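Cytidine deaminase (Mycobacterium tuberculosis, PDB 4WIG) catalyses the zinc-dependent hydrolytic deamination of cytidine and 2'-deoxycytidine to uridine and 2'-deoxyuridine. Local coordinates at residues L86-R91 against L104-P109; N7-N12 against L73-C78; R39-C44 against C59-A64; G11-A16 against G30-V35. The protein carries 1 engineered substitution. All blocks are in the same frame, centred on the assembly; numbering follows the deposited sequence. Where two conformers were deposited one is given.

Contact 1: L86-R91 against L104-P109; sequences LMPCGR and LLIDHP. With ZN (zinc ion), chain C.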
loop_
_atom_site.group_PDB
_atom_site.type_symbol
_atom_site.label_atom_id
_atom_site.label_comp_id
_atom_site.label_asym_id
_atom_site.label_seq_id
_atom_site.Cartn_x
_atom_site.Cartn_y
_atom_site.Cartn_z
ATOM N N LEU A 86 1.884 -11.091 -18.228
ATOM C CA LEU A 86 1.600 -11.315 -16.809
ATOM C C LEU A 86 0.151 -10.960 -16.506
ATOM O O LEU A 86 -0.405 -10.027 -17.091
ATOM C CB LEU A 86 2.502 -10.443 -15.943
ATOM C CG LEU A 86 4.015 -10.661 -15.956
ATOM C CD1 LEU A 86 4.683 -9.628 -15.055
ATOM C CD2 LEU A 86 4.370 -12.069 -15.503
ATOM N N MET A 87 -0.454 -11.705 -15.587
ATOM C CA MET A 87 -1.750 -11.329 -15.039
ATOM C C MET A 87 -1.496 -10.337 -13.905
ATOM O O MET A 87 -0.570 -10.540 -13.107
ATOM C CB MET A 87 -2.494 -12.541 -14.486
ATOM C CG MET A 87 -3.045 -13.529 -15.499
ATOM S SD MET A 87 -4.211 -12.783 -16.647
ATOM C CE MET A 87 -3.067 -12.494 -17.985
ATOM N N PRO A 88 -2.298 -9.261 -13.827
ATOM C CA PRO A 88 -2.088 -8.312 -12.728
ATOM C C PRO A 88 -2.337 -8.908 -11.361
ATOM O O PRO A 88 -3.143 -9.831 -11.222
ATOM C CB PRO A 88 -3.117 -7.217 -13.004
ATOM C CG PRO A 88 -3.292 -7.246 -14.473
ATOM C CD PRO A 88 -3.120 -8.672 -14.902
ATOM N N CYS A 89 -1.649 -8.381 -10.354
ATOM C CA CYS A 89 -1.876 -8.809 -8.988
ATOM C C CYS A 89 -3.229 -8.280 -8.562
ATOM O O CYS A 89 -3.791 -7.408 -9.217
ATOM C CB CYS A 89 -0.771 -8.313 -8.047
ATOM S SG CYS A 89 -0.853 -6.599 -7.484
ATOM N N GLY A 90 -3.747 -8.830 -7.471
ATOM C CA GLY A 90 -5.102 -8.504 -7.004
ATOM C C GLY A 90 -5.313 -7.023 -6.755
ATOM O O GLY A 90 -6.385 -6.497 -7.036
ATOM N N ARG A 91 -4.288 -6.370 -6.199
ATOM C CA ARG A 91 -4.324 -4.941 -5.901
ATOM C C ARG A 91 -4.568 -4.180 -7.194
ATOM O O ARG A 91 -5.469 -3.342 -7.295
ATOM C CB ARG A 91 -2.998 -4.518 -5.237
ATOM C CG ARG A 91 -2.811 -3.030 -4.956
ATOM C CD ARG A 91 -2.039 -2.322 -6.055
ATOM N NE ARG A 91 -0.622 -2.688 -6.102
ATOM C CZ ARG A 91 0.319 -2.188 -5.294
ATOM N NH1 ARG A 91 1.584 -2.576 -5.434
ATOM N NH2 ARG A 91 -0.002 -1.330 -4.330
ATOM N N LEU A 104 -13.048 -3.822 -19.169
ATOM C CA LEU A 104 -11.642 -3.570 -19.498
ATOM C C LEU A 104 -10.982 -4.894 -19.871
ATOM O O LEU A 104 -11.050 -5.838 -19.109
ATOM C CB LEU A 104 -10.929 -2.937 -18.301
ATOM C CG LEU A 104 -9.407 -2.868 -18.329
ATOM C CD1 LEU A 104 -8.895 -2.156 -19.566
ATOM C CD2 LEU A 104 -8.903 -2.179 -17.072
ATOM N N LEU A 105 -10.363 -4.963 -21.047
ATOM C CA LEU A 105 -9.710 -6.190 -21.488
ATOM C C LEU A 105 -8.256 -6.226 -21.036
ATOM O O LEU A 105 -7.525 -5.225 -21.156
ATOM C CB LEU A 105 -9.793 -6.354 -23.008
ATOM C CG LEU A 105 -11.204 -6.504 -23.575
ATOM C CD1 LEU A 105 -11.160 -6.507 -25.094
ATOM C CD2 LEU A 105 -11.863 -7.774 -23.058
ATOM N N ILE A 106 -7.856 -7.391 -20.528
ATOM C CA ILE A 106 -6.527 -7.629 -20.016
ATOM C C ILE A 106 -5.831 -8.689 -20.872
ATOM O O ILE A 106 -6.319 -9.804 -20.992
ATOM C CB ILE A 106 -6.610 -8.138 -18.555
ATOM C CG1 ILE A 106 -7.425 -7.159 -17.667
ATOM C CG2 ILE A 106 -5.218 -8.407 -18.008
ATOM C CD1 ILE A 106 -6.839 -5.775 -17.566
ATOM N N ASP A 107 -4.697 -8.344 -21.474
ATOM C CA ASP A 107 -3.964 -9.285 -22.317
ATOM C C ASP A 107 -3.624 -10.561 -21.558
ATOM O O ASP A 107 -3.438 -10.554 -20.338
ATOM C CB ASP A 107 -2.646 -8.662 -22.821
ATOM C CG ASP A 107 -2.216 -9.202 -24.178
ATOM O OD1 ASP A 107 -2.853 -10.143 -24.708
ATOM O OD2 ASP A 107 -1.230 -8.672 -24.724
ATOM N N HIS A 108 -3.540 -11.653 -22.303
ATOM C CA HIS A 108 -3.319 -12.967 -21.738
ATOM C C HIS A 108 -2.659 -13.784 -22.860
ATOM O O HIS A 108 -2.936 -13.539 -24.027
ATOM C CB HIS A 108 -4.668 -13.542 -21.286
ATOM C CG HIS A 108 -4.598 -14.942 -20.765
ATOM N ND1 HIS A 108 -4.585 -15.240 -19.421
ATOM C CD2 HIS A 108 -4.543 -16.127 -21.410
ATOM C CE1 HIS A 108 -4.510 -16.549 -19.261
ATOM N NE2 HIS A 108 -4.484 -17.110 -20.455
ATOM N N PRO A 109 -1.761 -14.731 -22.519
ATOM C CA PRO A 109 -1.055 -15.461 -23.590
ATOM C C PRO A 109 -1.957 -16.222 -24.571
ATOM O O PRO A 109 -1.588 -16.407 -25.729
ATOM C CB PRO A 109 -0.172 -16.454 -22.823
ATOM C CG PRO A 109 -0.045 -15.904 -21.451
ATOM C CD PRO A 109 -1.307 -15.138 -21.176
HETATM ZN ZN ZN C . 0.143 -5.196 -9.020
HETATM O O HOH W 1 -1.623 -8.628 -19.204
HETATM O O HOH W 2 0.548 -6.340 -10.522
#

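Contact 2: N7-N12 against L73-C78; sequences NMLRGN and LLALAC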
loop_
_atom_site.group_PDB
_atom_site.type_symbol
_atom_site.label_atom_id
_atom_site.label_comp_id
_atom_site.label_asym_id
_atom_site.label_seq_id
_atom_site.Cartn_x
_atom_site.Cartn_y
_atom_site.Cartn_z
ATOM N N ASN A 7 -0.768 -6.549 -30.368
ATOM C CA ASN A 7 0.647 -6.528 -30.721
ATOM C C ASN A 7 1.280 -5.176 -30.386
ATOM O O ASN A 7 2.382 -5.110 -29.836
ATOM C CB ASN A 7 0.842 -6.869 -32.200
ATOM C CG ASN A 7 2.303 -7.057 -32.564
ATOM O OD1 ASN A 7 2.822 -6.366 -33.431
ATOM N ND2 ASN A 7 2.984 -7.973 -31.867
ATOM N N MET A 8 0.562 -4.102 -30.694
ATOM C CA MET A 8 0.994 -2.754 -30.346
ATOM C C MET A 8 1.036 -2.522 -28.829
ATOM O O MET A 8 1.986 -1.947 -28.315
ATOM C CB MET A 8 0.085 -1.718 -31.023
ATOM C CG MET A 8 0.371 -0.266 -30.653
ATOM S SD MET A 8 -0.376 0.316 -29.110
ATOM C CE MET A 8 -2.128 0.196 -29.471
ATOM N N LEU A 9 0.006 -2.963 -28.112
ATOM C CA LEU A 9 -0.047 -2.747 -26.664
ATOM C C LEU A 9 1.027 -3.543 -25.945
ATOM O O LEU A 9 1.702 -3.039 -25.057
ATOM C CB LEU A 9 -1.408 -3.127 -26.097
ATOM C CG LEU A 9 -2.481 -2.065 -26.166
ATOM C CD1 LEU A 9 -3.736 -2.641 -25.517
ATOM C CD2 LEU A 9 -2.023 -0.789 -25.465
ATOM N N ARG A 10 1.171 -4.795 -26.351
ATOM C CA ARG A 10 2.187 -5.671 -25.797
ATOM C C ARG A 10 3.586 -5.100 -26.058
ATOM O O ARG A 10 4.460 -5.147 -25.193
ATOM C CB ARG A 10 2.027 -7.075 -26.387
ATOM C CG ARG A 10 2.357 -8.200 -25.431
ATOM C CD ARG A 10 2.193 -9.569 -26.093
ATOM N NE ARG A 10 0.871 -10.159 -25.881
ATOM C CZ ARG A 10 0.532 -11.388 -26.265
ATOM N NH1 ARG A 10 1.405 -12.164 -26.901
ATOM N NH2 ARG A 10 -0.687 -11.850 -26.010
ATOM N N GLY A 11 3.789 -4.528 -27.236
ATOM C CA GLY A 11 5.073 -3.926 -27.581
ATOM C C GLY A 11 5.406 -2.721 -26.724
ATOM O O GLY A 11 6.530 -2.572 -26.246
ATOM N N ASN A 12 4.415 -1.858 -26.521
ATOM C CA ASN A 12 4.592 -0.690 -25.683
ATOM C C ASN A 12 4.806 -1.089 -24.215
ATOM O O ASN A 12 5.563 -0.429 -23.488
ATOM C CB ASN A 12 3.397 0.274 -25.827
ATOM C CG ASN A 12 3.472 1.117 -27.090
ATOM O OD1 ASN A 12 3.003 0.720 -28.162
ATOM N ND2 ASN A 12 4.061 2.273 -26.976
ATOM N N LEU A 73 -9.959 3.385 -19.231
ATOM C CA LEU A 73 -9.108 2.383 -19.889
ATOM C C LEU A 73 -9.979 1.368 -20.615
ATOM O O LEU A 73 -10.965 0.895 -20.052
ATOM C CB LEU A 73 -8.232 1.659 -18.866
ATOM C CG LEU A 73 -7.336 2.541 -17.996
ATOM C CD1 LEU A 73 -6.571 1.667 -17.019
ATOM C CD2 LEU A 73 -6.390 3.385 -18.833
ATOM N N LEU A 74 -9.605 1.039 -21.855
ATOM C CA LEU A 74 -10.303 0.038 -22.669
ATOM C C LEU A 74 -9.592 -1.314 -22.723
ATOM O O LEU A 74 -10.236 -2.365 -22.816
ATOM C CB LEU A 74 -10.473 0.559 -24.095
ATOM C CG LEU A 74 -11.309 1.835 -24.242
ATOM C CD1 LEU A 74 -11.496 2.176 -25.709
ATOM C CD2 LEU A 74 -12.657 1.712 -23.547
ATOM N N ALA A 75 -8.267 -1.276 -22.675
ATOM C CA ALA A 75 -7.442 -2.462 -22.832
ATOM C C ALA A 75 -6.083 -2.211 -22.202
ATOM O O ALA A 75 -5.568 -1.100 -22.296
ATOM C CB ALA A 75 -7.291 -2.788 -24.308
ATOM N N LEU A 76 -5.535 -3.234 -21.552
ATOM C CA LEU A 76 -4.235 -3.193 -20.938
ATOM C C LEU A 76 -3.435 -4.494 -21.195
ATOM O O LEU A 76 -3.967 -5.589 -21.088
ATOM C CB LEU A 76 -4.388 -2.962 -19.422
ATOM C CG LEU A 76 -3.089 -2.847 -18.630
ATOM C CD1 LEU A 76 -3.193 -1.798 -17.536
ATOM C CD2 LEU A 76 -2.675 -4.183 -18.034
ATOM N N ALA A 77 -2.147 -4.348 -21.515
ATOM C CA ALA A 77 -1.198 -5.465 -21.544
ATOM C C ALA A 77 -0.126 -5.239 -20.479
ATOM O O ALA A 77 0.361 -4.125 -20.316
ATOM C CB ALA A 77 -0.538 -5.595 -22.923
ATOM N N CYS A 78 0.226 -6.304 -19.765
ATOM C CA CYS A 78 1.278 -6.279 -18.745
ATOM C C CYS A 78 2.266 -7.392 -19.060
ATOM O O CYS A 78 1.867 -8.522 -19.279
ATOM C CB CYS A 78 0.669 -6.535 -17.375
ATOM S SG CYS A 78 1.819 -6.388 -15.996
#

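Contact 3: R39-C44 against C59-A64; sequences RVVTGC and CAVVCA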
loop_
_atom_site.group_PDB
_atom_site.type_symbol
_atom_site.label_atom_id
_atom_site.label_comp_id
_atom_site.label_asym_id
_atom_site.label_seq_id
_atom_site.Cartn_x
_atom_site.Cartn_y
_atom_site.Cartn_z
ATOM N N ARG A 39 -5.477 7.325 -27.078
ATOM C CA ARG A 39 -4.053 7.431 -26.733
ATOM C C ARG A 39 -3.644 6.211 -25.933
ATOM O O ARG A 39 -4.493 5.494 -25.406
ATOM C CB ARG A 39 -3.711 8.720 -25.970
ATOM C CG ARG A 39 -4.117 8.741 -24.506
ATOM C CD ARG A 39 -3.773 10.060 -23.831
ATOM N NE ARG A 39 -4.039 10.050 -22.395
ATOM C CZ ARG A 39 -5.237 10.184 -21.821
ATOM N NH1 ARG A 39 -6.348 10.338 -22.542
ATOM N NH2 ARG A 39 -5.331 10.175 -20.503
ATOM N N VAL A 40 -2.341 5.973 -25.870
ATOM C CA VAL A 40 -1.794 4.878 -25.087
ATOM C C VAL A 40 -0.963 5.457 -23.942
ATOM O O VAL A 40 -0.183 6.384 -24.143
ATOM C CB VAL A 40 -0.949 3.930 -25.964
ATOM C CG1 VAL A 40 -0.176 2.924 -25.113
ATOM C CG2 VAL A 40 -1.850 3.191 -26.946
ATOM N N VAL A 41 -1.146 4.918 -22.740
ATOM C CA VAL A 41 -0.362 5.339 -21.581
ATOM C C VAL A 41 0.415 4.135 -21.064
ATOM O O VAL A 41 -0.013 2.999 -21.261
ATOM C CB VAL A 41 -1.264 5.937 -20.479
ATOM C CG1 VAL A 41 -1.894 7.220 -20.984
ATOM C CG2 VAL A 41 -2.349 4.961 -20.042
ATOM N N THR A 42 1.565 4.385 -20.437
ATOM C CA THR A 42 2.440 3.292 -20.008
ATOM C C THR A 42 2.895 3.455 -18.559
ATOM O O THR A 42 2.784 4.515 -17.970
ATOM C CB THR A 42 3.689 3.140 -20.909
ATOM O OG1 THR A 42 4.504 4.309 -20.811
ATOM C CG2 THR A 42 3.327 2.898 -22.345
ATOM N N GLY A 43 3.407 2.368 -18.004
ATOM C CA GLY A 43 3.877 2.349 -16.643
ATOM C C GLY A 43 4.855 1.216 -16.449
ATOM O O GLY A 43 4.812 0.210 -17.166
ATOM N N CYS A 44 5.744 1.383 -15.472
ATOM C CA CYS A 44 6.643 0.320 -15.075
ATOM C C CYS A 44 6.687 0.225 -13.568
ATOM O O CYS A 44 6.331 1.187 -12.862
ATOM C CB CYS A 44 8.041 0.542 -15.646
ATOM S SG CYS A 44 8.862 2.064 -15.130
ATOM N N CYS A 59 -0.483 0.231 -11.695
ATOM C CA CYS A 59 -0.771 1.455 -10.949
ATOM C C CYS A 59 -0.104 2.667 -11.582
ATOM O O CYS A 59 -0.701 3.733 -11.631
ATOM C CB CYS A 59 -0.348 1.339 -9.486
ATOM S SG CYS A 59 -1.404 0.190 -8.575
ATOM N N ALA A 60 1.129 2.496 -12.061
ATOM C CA ALA A 60 1.820 3.555 -12.794
ATOM C C ALA A 60 1.022 3.973 -14.054
ATOM O O ALA A 60 0.947 5.156 -14.374
ATOM C CB ALA A 60 3.237 3.127 -13.163
ATOM N N VAL A 61 0.426 3.000 -14.751
ATOM C CA VAL A 61 -0.463 3.297 -15.882
ATOM C C VAL A 61 -1.632 4.213 -15.493
ATOM O O VAL A 61 -1.968 5.159 -16.221
ATOM C CB VAL A 61 -1.001 1.994 -16.524
ATOM C CG1 VAL A 61 -2.195 2.254 -17.424
ATOM C CG2 VAL A 61 0.112 1.301 -17.300
ATOM N N VAL A 62 -2.235 3.936 -14.343
ATOM C CA VAL A 62 -3.353 4.710 -13.841
ATOM C C VAL A 62 -2.907 6.118 -13.442
ATOM O O VAL A 62 -3.614 7.070 -13.707
ATOM C CB VAL A 62 -4.041 3.986 -12.664
ATOM C CG1 VAL A 62 -4.979 4.915 -11.901
ATOM C CG2 VAL A 62 -4.774 2.763 -13.192
ATOM N N CYS A 63 -1.731 6.248 -12.834
ATOM C CA CYS A 63 -1.167 7.572 -12.582
ATOM C C CYS A 63 -0.992 8.358 -13.889
ATOM O O CYS A 63 -1.369 9.542 -13.966
ATOM C CB CYS A 63 0.163 7.458 -11.845
ATOM S SG CYS A 63 -0.005 6.844 -10.157
ATOM N N ALA A 64 -0.433 7.693 -14.903
ATOM C CA ALA A 64 -0.249 8.307 -16.223
ATOM C C ALA A 64 -1.580 8.722 -16.846
ATOM O O ALA A 64 -1.671 9.784 -17.473
ATOM C CB ALA A 64 0.493 7.370 -17.154
#

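Contact 4: G11-A16 against G30-V35; sequences GNATQA and GAAALV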
loop_
_atom_site.group_PDB
_atom_site.type_symbol
_atom_site.label_atom_id
_atom_site.label_comp_id
_atom_site.label_asym_id
_atom_site.label_seq_id
_atom_site.Cartn_x
_atom_site.Cartn_y
_atom_site.Cartn_z
ATOM N N GLY A 11 3.789 -4.528 -27.236
ATOM C CA GLY A 11 5.073 -3.926 -27.581
ATOM C C GLY A 11 5.406 -2.721 -26.724
ATOM O O GLY A 11 6.530 -2.572 -26.246
ATOM N N ASN A 12 4.415 -1.858 -26.521
ATOM C CA ASN A 12 4.592 -0.690 -25.683
ATOM C C ASN A 12 4.806 -1.089 -24.215
ATOM O O ASN A 12 5.563 -0.429 -23.488
ATOM C CB ASN A 12 3.397 0.274 -25.827
ATOM C CG ASN A 12 3.472 1.117 -27.090
ATOM O OD1 ASN A 12 3.003 0.720 -28.162
ATOM N ND2 ASN A 12 4.061 2.273 -26.976
ATOM N N ALA A 13 4.143 -2.160 -23.776
ATOM C CA ALA A 13 4.337 -2.682 -22.428
ATOM C C ALA A 13 5.788 -3.167 -22.256
ATOM O O ALA A 13 6.431 -2.881 -21.249
ATOM C CB ALA A 13 3.369 -3.802 -22.139
ATOM N N THR A 14 6.288 -3.878 -23.262
ATOM C CA THR A 14 7.674 -4.357 -23.274
ATOM C C THR A 14 8.663 -3.192 -23.188
ATOM O O THR A 14 9.600 -3.208 -22.374
ATOM C CB THR A 14 7.918 -5.216 -24.536
ATOM O OG1 THR A 14 6.932 -6.253 -24.579
ATOM C CG2 THR A 14 9.310 -5.827 -24.546
ATOM N N GLN A 15 8.429 -2.161 -23.996
ATOM C CA GLN A 15 9.259 -0.970 -23.972
ATOM C C GLN A 15 9.196 -0.312 -22.590
ATOM O O GLN A 15 10.210 0.118 -22.057
ATOM C CB GLN A 15 8.802 0.005 -25.070
ATOM C CG GLN A 15 9.850 1.000 -25.523
ATOM C CD GLN A 15 10.192 2.035 -24.471
ATOM O OE1 GLN A 15 11.371 2.247 -24.151
ATOM N NE2 GLN A 15 9.173 2.689 -23.925
ATOM N N ALA A 16 7.997 -0.247 -22.006
ATOM C CA ALA A 16 7.820 0.348 -20.691
ATOM C C ALA A 16 8.636 -0.370 -19.610
ATOM O O ALA A 16 9.202 0.261 -18.735
ATOM C CB ALA A 16 6.342 0.375 -20.319
ATOM N N GLY A 30 6.391 -4.053 -17.148
ATOM C CA GLY A 30 5.889 -2.891 -17.864
ATOM C C GLY A 30 4.435 -3.095 -18.217
ATOM O O GLY A 30 3.991 -4.236 -18.370
ATOM N N ALA A 31 3.688 -2.002 -18.351
ATOM C CA ALA A 31 2.315 -2.100 -18.768
ATOM C C ALA A 31 1.952 -0.959 -19.693
ATOM O O ALA A 31 2.544 0.113 -19.626
ATOM C CB ALA A 31 1.397 -2.132 -17.554
ATOM N N ALA A 32 0.985 -1.210 -20.561
ATOM C CA ALA A 32 0.493 -0.197 -21.480
ATOM C C ALA A 32 -1.001 -0.382 -21.656
ATOM O O ALA A 32 -1.494 -1.513 -21.707
ATOM C CB ALA A 32 1.197 -0.309 -22.819
ATOM N N ALA A 33 -1.718 0.733 -21.740
ATOM C CA ALA A 33 -3.163 0.700 -21.849
ATOM C C ALA A 33 -3.658 1.682 -22.891
ATOM O O ALA A 33 -3.112 2.790 -23.038
ATOM C CB ALA A 33 -3.811 0.993 -20.499
ATOM N N LEU A 34 -4.674 1.234 -23.622
ATOM C CA LEU A 34 -5.421 2.062 -24.547
ATOM C C LEU A 34 -6.514 2.782 -23.765
ATOM O O LEU A 34 -7.326 2.149 -23.072
ATOM C CB LEU A 34 -6.073 1.194 -25.605
ATOM C CG LEU A 34 -6.927 1.873 -26.670
ATOM C CD1 LEU A 34 -6.065 2.732 -27.579
ATOM C CD2 LEU A 34 -7.683 0.811 -27.452
ATOM N N VAL A 35 -6.525 4.097 -23.914
ATOM C CA VAL A 35 -7.510 4.967 -23.274
ATOM C C VAL A 35 -8.648 5.210 -24.261
ATOM O O VAL A 35 -8.468 5.040 -25.475
ATOM C CB VAL A 35 -6.852 6.289 -22.836
ATOM C CG1 VAL A 35 -7.811 7.125 -21.995
ATOM C CG2 VAL A 35 -5.568 6.002 -22.062
#

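Contact 1: L86-R91 against L104-P109
Met87 reaches across to His108 and the Asp107 carbonyl, and it buries more surface than any other residue here. Its chain bends at chi2 (-59°) and again at chi3 (97°), which swings the terminal methyl over to the other segment. There Met87 CE comes to 3.1 Å from Asp107 O and 3.5 Å from His108 ND1. The sulfur lies level with the imidazole, at its edge, with Met87 SD 4.8 Å from the centroid of the His108 ring, so this is a Met-aromatic contact made in the ring plane. His108 ND1 is buried by the thioether and has no hydrogen-bonding partner in the model. Deeper in, Ile106 turns CG2 onto the proline ring, 3.8 Å from Pro88 CD. A water joins the two backbones, 2.8 Å from Leu86 O and 2.9 Å from Asp107 O; with further acceptors close by, its two protons are probably shared among them. The Asp107 carboxylate is engaged elsewhere, in a salt bridge with Arg10. One residue past Pro88, Cys89 is the N-cap of helix 90-100 and binds zinc through SG at 2.3 Å, alongside Cys56, Cys92 and a water that also accepts a bond from Cys89 N. The packing thus joins the start of helix 90-100 to strand 105-106 within a beta-alpha-beta unit begun by strand 73-80, whose helix start supplies Cys89 and Cys92 to the three-cysteine zinc site of this cytidine deaminase.

Contact 2: N7-N12 against L73-C78
Where helix 6-17 lies on the mixed central sheet, Leu9 settles on the small side chains of Ala75 and Ala77 in strand 73-80. The short helical and strand axes approach to 7.4 Å, with their directions 47° apart. Leu9 carries most of the helix's share. Its CG is held beside the backbone N and opposite the carbonyl carbon (chi1 -85°), and from there Leu9 CD1 reaches Ala75 CB at 3.8 Å. The root of the same side chain meets the next inward-facing alanine, with Leu9 CB 4.1 Å from Ala77 CB. The Ala77 methyl also presses on the helix backbone, its CB 3.9 Å from Arg10 N, so main chain and side chain of the helix are both in van der Waals contact with it. This is an alpha/beta layer in which strand 73-80 alternates its faces: Ala75 and Ala77 are directed at helix 6-17, while Leu76 and Cys78 point away from it and pack on Leu96 of helix 90-100 and Glu58 of helix 57-67, respectively. The alternation starts from a classic beta bulge, in which Leu74 and Ala75 both face Leu34 of the neighbouring strand 29-35. Val4 adds to the apolar cluster by touching Leu9 and Ala75. Arg10 adds a little surface of its own, and its guanidinium runs on to a salt bridge between NE and Asp107 OD2.

Contact 3: R39-C44 against C59-A64
The short axes of strand 40-44 and helix 59-64 come within 6.0 Å of each other, and their directions make an angle of 138°, well off antiparallel. The backbones are nearest at Gly43 and Val61, whose CA atoms are 4.5 Å apart. Gly43 has no side chain on the face turned to the helix, and this permits so close an approach: the Ala60 methyl rests directly on the strand backbone, with Ala60 CB 3.6 Å from Gly43 CA. The same methyl also touches Cys44 O. Val61 uses its two branches differently. CG1 stands anti to the backbone N (chi1 164°) and meets the other valine, Val61 CG1 lying 3.8 Å from Val41 CG2 where the two side chains pass at a slant. Val61 CG2 sits beside its own backbone N instead and drops onto the peptide link between Thr42 and Gly43, 3.5 Å from Gly43 N. One turn further along the helix, Ala64 fits between strand side chain and main chain, its CB 4.0 Å from Val41 CB and 3.8 Å from Thr42 O. Dispersion between methyl groups and peptide atoms therefore carries the contact. Thr42, pointing the other way, packs on Ala16 of helix 6-17, so strand 40-44 lies between two helices. Strand 29-35 is its hydrogen-bonded neighbour in the sheet and offers Ala31 and Ala33 to Val61. On the side of helix 57-67 turned from the strand, Val62 packs on Val95 and His99 of helix 90-100, while Ala60 and Cys63 touch Cys63 and Ala60, respectively, of a neighbouring subunit.

Contact 4: G11-A16 against G30-V35
Helix 6-17 crosses strand 29-35 on one face of the central sheet, and Ala13 and Ala16 meet Gly30 and Ala32 at the crossing. The short axes approach to 5.6 Å, at 142° between their directions, and the CA atoms of Ala13 and Ala31 are only 4.2 Å apart. Gly30 allows this closeness, since it carries no side chain on the surface turned to the helix. Its CA lies 3.4 Å from Ala13 O, with an angle of 143° at the hydrogen, which makes a CA-H...O contact between helix and strand backbones. One turn of the helix on from Ala13, Ala16 CB comes to 4.1 Å from Gly30 CA and also touches Ala31 O. Ala32 points at the helix and pushes its methyl against the main chain, Ala32 CB being 3.6 Å from Ala13 N. Two helix side chains also touch that methyl: Ala32 CB is 3.8 Å from Asn12 CB and 4.2 Å from Ala13 CB. Only the root of Asn12 takes part, because its CG, set beside the backbone N, leads the amide away from the strand. Ala31 and Ala33 turn to the other face of the sheet, where both pack on Val61 of helix 57-67; Ala31 also lies about 4 Å, side chain to side chain, from Glu58, probably the proton donor. With only alanine methyls, a glycine and the CB of Asn12 between the backbones, the grip comes mainly from close van der Waals fit, and the CA-H...O contact adds a weak polar term.

All four contacts are largely buried and reach the same mixed sheet. Contacts 2 and 4 share helix 6-17, which lies over the neighbouring strands 73-80 and 29-35; contact 3 places helix 57-67 on the other face, against strand 40-44. Contacts 3 and 4 are both close helix-strand crossings eased by a glycine in the strand, whereas contact 2 is wider and filled by a leucine. Contact 1 differs most: it joins loop and strand ends, uses sulfur, imidazole and water besides apolar groups, and alone includes a zinc ligand. The salt bridge Arg10-Asp107 ties it to contact 2, and Arg91 packing on Cys59 ties it to contact 3.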